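PDB 3JRV: protein K7 from Vaccinia virus WR, which counters host innate immunity as a Bcl-2-like virulence factor, binding the RNA helicase DDX3 to block IRF3 activation and TRAF6 and IRAK2 to prevent NF-kappa-B activation. Local coordinates for residues Leu140-Phe143 with Leu144-Lys147; Thr109-Trp112 with Gly113-Ile117. One frame throughout, in Å; residues are numbered along the deposited sequence.

Contact 1 of 2, residues Leu140-Phe143 with Leu144-Lys147; sequences LILF and LEKK
L140 meets L144 one helical turn on, methyl to methyl, with CD1 of L140 3.8 Å from CD1 of L144. The same two residues are joined through the backbone: N of L144 donates to O of L140 at 2.9 Å, a nearly straight bond with an N-H...O angle of 167°. Both leucines are buried: L140 also packs on I26 and I30 of helix 26-42, and L144 on L53 of helix 52-58.

I141 repeats the i to i+4 pattern through its carbonyl O, which accepts from N of E145, while its side chain lies against a carboxylate. CG1 of I141 is 3.7 Å from OE2 of E145, a van der Waals contact: chi1 of E145 sets CG beside the backbone N, and the extended chain then runs back along the preceding turn. L142 adds a methyl from the exposed side, its CD2 3.8 Å from OE1 of the same E145, and its O takes the N-H of K146.

F143 meets both lysines of the next turn. With its CG anti to the backbone N, the ring swings forward along the helix, and CG of K147 sits over one face in a CH-pi contact. That carbon is 4.0 Å from the ring centroid and 20° off the normal. The bend at chi2 keeps the K147 chain against the ring, with CE 3.5 Å from CZ of F143. K146 approaches obliquely, its NZ 3.8 Å from CD1 of F143. F99 of helix 95-114 also meets this ring, their planes about 60° apart.

Four consecutive i to i+4 backbone bonds, with L140, I141 and L144 buried and L142, K146 and K147 exposed, mark an amphipathic alpha-helix, here the C-terminal helix of the Bcl-2-like fold.

Contact 2 of 2, residues Thr109-Trp112 with Gly113-Ile117; sequences TEHW and GYKKI
W112 and I117 form the tight side of this helix end. CG2 of I117 lies over the indole face, 4.2 Å from the centroid of the five-membered ring and 27° off its normal, a CH-pi contact; the two CB atoms of W112 and I117 are 3.8 Å apart. The indole is buried, with M80 and L125 packed against it and R121 in a cation-pi contact. O of W112 accepts from N of I117 at 2.8 Å, the donor standing 45° out of the carbonyl plane, and takes a weak bond from N of K115, which also donates to O of H111.

The outer side is more open to solvent: Y114 and K115 are exposed, and E110 and H111 partly so. E110 and Y114 run side by side, CG of E110 3.7 Å from CE1 of Y114, with carboxylate and ring planes 72° apart. A water links their ends, donating to OE2 of E110 at 3.1 Å and lying 2.5 Å from OH of Y114; R37 of helix 26-42 makes a salt bridge to the same OE2. Farther round, chi1 puts CG of K115 over the imidazole face of H111, and the bend at chi2 leads on to CE, 3.5 Å from CE1 of H111.

K116, with positive phi, turns the chain so that its N reaches O of G113 while I117 N reaches O of W112. This pair of bonds, with the apolar W112-I117 contact alongside, identifies a Schellman motif closing helix 95-114.

Overall arrangement
Contact 2 comes first along the chain and contact 1 follows it; their centres are 29 Å apart, with nearest atoms about 15 Å apart, on opposite sides of the chain's centre. They share no helix: contact 2 ends helix 95-114, whereas contact 1 lies within helix 134-148. Helix 95-114 nevertheless connects the two regions, since its early residues Q95 and F99 pack on F143, while its last turn forms contact 2. Helix 26-42 likewise touches both. The two contacts thus lie on opposite sides of one helical, Bcl-2-like domain without strands, and T109 of contact 2 also packs on an aromatic side chain of the bound DDX3 peptide.

Contact 1 of 2, residues Leu140-Phe143 with Leu144-Lys147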
loop_
_atom_site.group_PDB
_atom_site.type_symbol
_atom_site.label_atom_id
_atom_site.label_comp_id
_atom_site.label_asym_id
_atom_site.label_seq_id
_atom_site.Cartn_x
_atom_site.Cartn_y
_atom_site.Cartn_z
ATOM N N LEU A 140 11.322 -6.751 0.776
ATOM C CA LEU A 140 10.964 -5.340 0.886
ATOM C C LEU A 140 11.964 -4.561 1.743
ATOM O O LEU A 140 12.465 -3.515 1.331
ATOM C CB LEU A 140 9.541 -5.179 1.412
ATOM C CG LEU A 140 9.106 -3.712 1.542
ATOM C CD1 LEU A 140 9.236 -2.967 0.211
ATOM C CD2 LEU A 140 7.693 -3.642 2.121
ATOM N N ILE A 141 12.297 -5.081 2.915
ATOM C CA ILE A 141 13.170 -4.271 3.791
ATOM C C ILE A 141 14.586 -4.156 3.226
ATOM O O ILE A 141 15.194 -3.106 3.325
ATOM C CB ILE A 141 13.201 -4.752 5.242
ATOM C CG1 ILE A 141 13.899 -3.687 6.093
ATOM C CG2 ILE A 141 13.885 -6.111 5.370
ATOM C CD1 ILE A 141 13.624 -3.900 7.583
ATOM N N LEU A 142 15.080 -5.210 2.567
ATOM C CA LEU A 142 16.425 -5.121 1.980
ATOM C C LEU A 142 16.431 -4.088 0.849
ATOM O O LEU A 142 17.378 -3.339 0.676
ATOM C CB LEU A 142 16.881 -6.501 1.450
ATOM C CG LEU A 142 17.064 -7.491 2.600
ATOM C CD1 LEU A 142 17.348 -8.890 2.105
ATOM C CD2 LEU A 142 18.070 -7.001 3.679
ATOM N N PHE A 143 15.354 -4.086 0.054
ATOM C CA PHE A 143 15.249 -3.129 -1.026
ATOM C C PHE A 143 15.216 -1.694 -0.476
ATOM O O PHE A 143 15.897 -0.805 -0.990
ATOM C CB PHE A 143 14.007 -3.419 -1.874
ATOM C CG PHE A 143 13.756 -2.382 -2.913
ATOM C CD1 PHE A 143 14.362 -2.455 -4.177
ATOM C CD2 PHE A 143 12.872 -1.333 -2.644
ATOM C CE1 PHE A 143 14.122 -1.482 -5.165
ATOM C CE2 PHE A 143 12.626 -0.339 -3.640
ATOM C CZ PHE A 143 13.263 -0.412 -4.885
ATOM N N LEU A 144 14.354 -1.474 0.526
ATOM C CA LEU A 144 14.231 -0.135 1.069
ATOM C C LEU A 144 15.539 0.318 1.728
ATOM O O LEU A 144 15.941 1.463 1.532
ATOM C CB LEU A 144 13.086 -0.068 2.079
ATOM C CG LEU A 144 11.706 -0.304 1.449
ATOM C CD1 LEU A 144 10.672 -0.425 2.590
ATOM C CD2 LEU A 144 11.357 0.869 0.525
ATOM N N GLU A 145 16.220 -0.569 2.469
ATOM C CA GLU A 145 17.507 -0.179 3.079
ATOM C C GLU A 145 18.529 0.208 2.020
ATOM O O GLU A 145 19.240 1.203 2.129
ATOM C CB GLU A 145 18.019 -1.305 3.997
ATOM C CG GLU A 145 17.129 -1.449 5.266
ATOM C CD GLU A 145 17.440 -2.647 6.137
ATOM O OE1 GLU A 145 17.858 -3.712 5.621
ATOM O OE2 GLU A 145 17.141 -2.552 7.348
ATOM N N LYS A 146 18.573 -0.560 0.937
ATOM C CA LYS A 146 19.505 -0.229 -0.117
ATOM C C LYS A 146 19.213 1.146 -0.768
ATOM O O LYS A 146 20.108 1.944 -0.983
ATOM C CB LYS A 146 19.548 -1.378 -1.132
ATOM C CG LYS A 146 20.048 -0.946 -2.509
ATOM C CD LYS A 146 19.757 -1.987 -3.581
ATOM C CE LYS A 146 18.242 -2.202 -3.790
ATOM N NZ LYS A 146 17.971 -3.599 -4.301
ATOM N N LYS A 147 17.936 1.485 -0.923
ATOM C CA LYS A 147 17.575 2.771 -1.516
ATOM C C LYS A 147 17.803 3.907 -0.529
ATOM O O LYS A 147 18.108 5.019 -0.947
ATOM C CB LYS A 147 16.100 2.764 -1.974
ATOM C CG LYS A 147 15.866 1.803 -3.146
ATOM C CD LYS A 147 16.444 2.390 -4.434
ATOM C CE LYS A 147 16.024 1.599 -5.656
ATOM N NZ LYS A 147 17.048 0.553 -5.926
#

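Contact 2 of 2, residues Thr109-Trp112 with Gly113-Ile117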
loop_
_atom_site.group_PDB
_atom_site.type_symbol
_atom_site.label_atom_id
_atom_site.label_comp_id
_atom_site.label_asym_id
_atom_site.label_seq_id
_atom_site.Cartn_x
_atom_site.Cartn_y
_atom_site.Cartn_z
ATOM N N THR A 109 -6.843 2.160 -3.187
ATOM C CA THR A 109 -7.331 3.010 -2.093
ATOM C C THR A 109 -7.282 4.505 -2.460
ATOM O O THR A 109 -8.143 5.279 -2.017
ATOM C CB THR A 109 -6.612 2.739 -0.771
ATOM O OG1 THR A 109 -5.245 3.166 -0.877
ATOM C CG2 THR A 109 -6.710 1.246 -0.449
ATOM N N GLU A 110 -6.332 4.932 -3.287
ATOM C CA GLU A 110 -6.323 6.298 -3.828
ATOM C C GLU A 110 -7.570 6.522 -4.698
ATOM O O GLU A 110 -8.251 7.554 -4.576
ATOM C CB GLU A 110 -5.092 6.499 -4.704
ATOM C CG GLU A 110 -5.122 7.810 -5.429
ATOM C CD GLU A 110 -3.866 8.049 -6.206
ATOM O OE1 GLU A 110 -3.720 7.435 -7.279
ATOM O OE2 GLU A 110 -3.040 8.859 -5.737
ATOM N N HIS A 111 -7.882 5.532 -5.539
ATOM C CA HIS A 111 -9.007 5.665 -6.470
ATOM C C HIS A 111 -10.293 5.838 -5.647
ATOM O O HIS A 111 -11.147 6.694 -5.968
ATOM C CB HIS A 111 -9.103 4.422 -7.380
ATOM C CG HIS A 111 -10.288 4.455 -8.295
ATOM N ND1 HIS A 111 -10.335 5.290 -9.388
ATOM C CD2 HIS A 111 -11.491 3.835 -8.239
ATOM C CE1 HIS A 111 -11.520 5.191 -9.970
ATOM N NE2 HIS A 111 -12.242 4.312 -9.295
ATOM N N TRP A 112 -10.446 5.004 -4.616
ATOM C CA TRP A 112 -11.594 5.102 -3.713
ATOM C C TRP A 112 -11.653 6.542 -3.176
ATOM O O TRP A 112 -12.708 7.190 -3.199
ATOM C CB TRP A 112 -11.516 4.079 -2.577
ATOM C CG TRP A 112 -11.830 2.723 -3.012
ATOM C CD1 TRP A 112 -12.652 2.381 -4.068
ATOM C CD2 TRP A 112 -11.468 1.485 -2.374
ATOM N NE1 TRP A 112 -12.802 1.018 -4.122
ATOM C CE2 TRP A 112 -12.060 0.441 -3.125
ATOM C CE3 TRP A 112 -10.694 1.161 -1.260
ATOM C CZ2 TRP A 112 -11.886 -0.907 -2.800
ATOM C CZ3 TRP A 112 -10.511 -0.190 -0.935
ATOM C CH2 TRP A 112 -11.124 -1.200 -1.701
ATOM N N GLY A 113 -10.522 7.100 -2.744
ATOM C CA GLY A 113 -10.570 8.464 -2.208
ATOM C C GLY A 113 -11.038 9.483 -3.252
ATOM O O GLY A 113 -11.774 10.442 -2.921
ATOM N N TYR A 114 -10.601 9.321 -4.507
ATOM C CA TYR A 114 -11.045 10.221 -5.578
ATOM C C TYR A 114 -12.559 10.137 -5.733
ATOM O O TYR A 114 -13.160 11.117 -6.167
ATOM C CB TYR A 114 -10.397 9.897 -6.938
ATOM C CG TYR A 114 -9.052 10.572 -7.170
ATOM C CD1 TYR A 114 -7.939 10.286 -6.378
ATOM C CD2 TYR A 114 -8.913 11.562 -8.148
ATOM C CE1 TYR A 114 -6.703 10.871 -6.649
ATOM C CE2 TYR A 114 -7.705 12.231 -8.352
ATOM C CZ TYR A 114 -6.599 11.882 -7.593
ATOM O OH TYR A 114 -5.371 12.470 -7.891
ATOM N N LYS A 115 -13.142 8.966 -5.447
ATOM C CA LYS A 115 -14.587 8.709 -5.606
ATOM C C LYS A 115 -15.375 8.937 -4.312
ATOM O O LYS A 115 -16.539 8.511 -4.202
ATOM C CB LYS A 115 -14.819 7.259 -6.072
ATOM C CG LYS A 115 -14.285 6.966 -7.462
ATOM C CD LYS A 115 -14.733 7.970 -8.522
ATOM C CE LYS A 115 -14.048 7.679 -9.845
ATOM N NZ LYS A 115 -14.917 8.037 -11.009
ATOM N N LYS A 116 -14.733 9.559 -3.325
ATOM C CA LYS A 116 -15.347 9.783 -1.999
ATOM C C LYS A 116 -15.751 8.475 -1.284
ATOM O O LYS A 116 -16.764 8.406 -0.531
ATOM C CB LYS A 116 -16.533 10.776 -2.084
ATOM C CG LYS A 116 -16.103 12.207 -2.406
ATOM C CD LYS A 116 -17.298 13.169 -2.475
ATOM C CE LYS A 116 -16.912 14.473 -3.172
ATOM N NZ LYS A 116 -15.980 15.255 -2.297
ATOM N N ILE A 117 -14.901 7.459 -1.447
ATOM C CA ILE A 117 -15.087 6.186 -0.802
ATOM C C ILE A 117 -13.952 5.982 0.187
ATOM O O ILE A 117 -12.780 6.228 -0.168
ATOM C CB ILE A 117 -15.065 5.056 -1.829
ATOM C CG1 ILE A 117 -16.337 5.117 -2.701
ATOM C CG2 ILE A 117 -15.062 3.741 -1.101
ATOM C CD1 ILE A 117 -16.264 4.193 -3.923
HETATM O O HOH W 1 -3.243 11.845 -6.673
#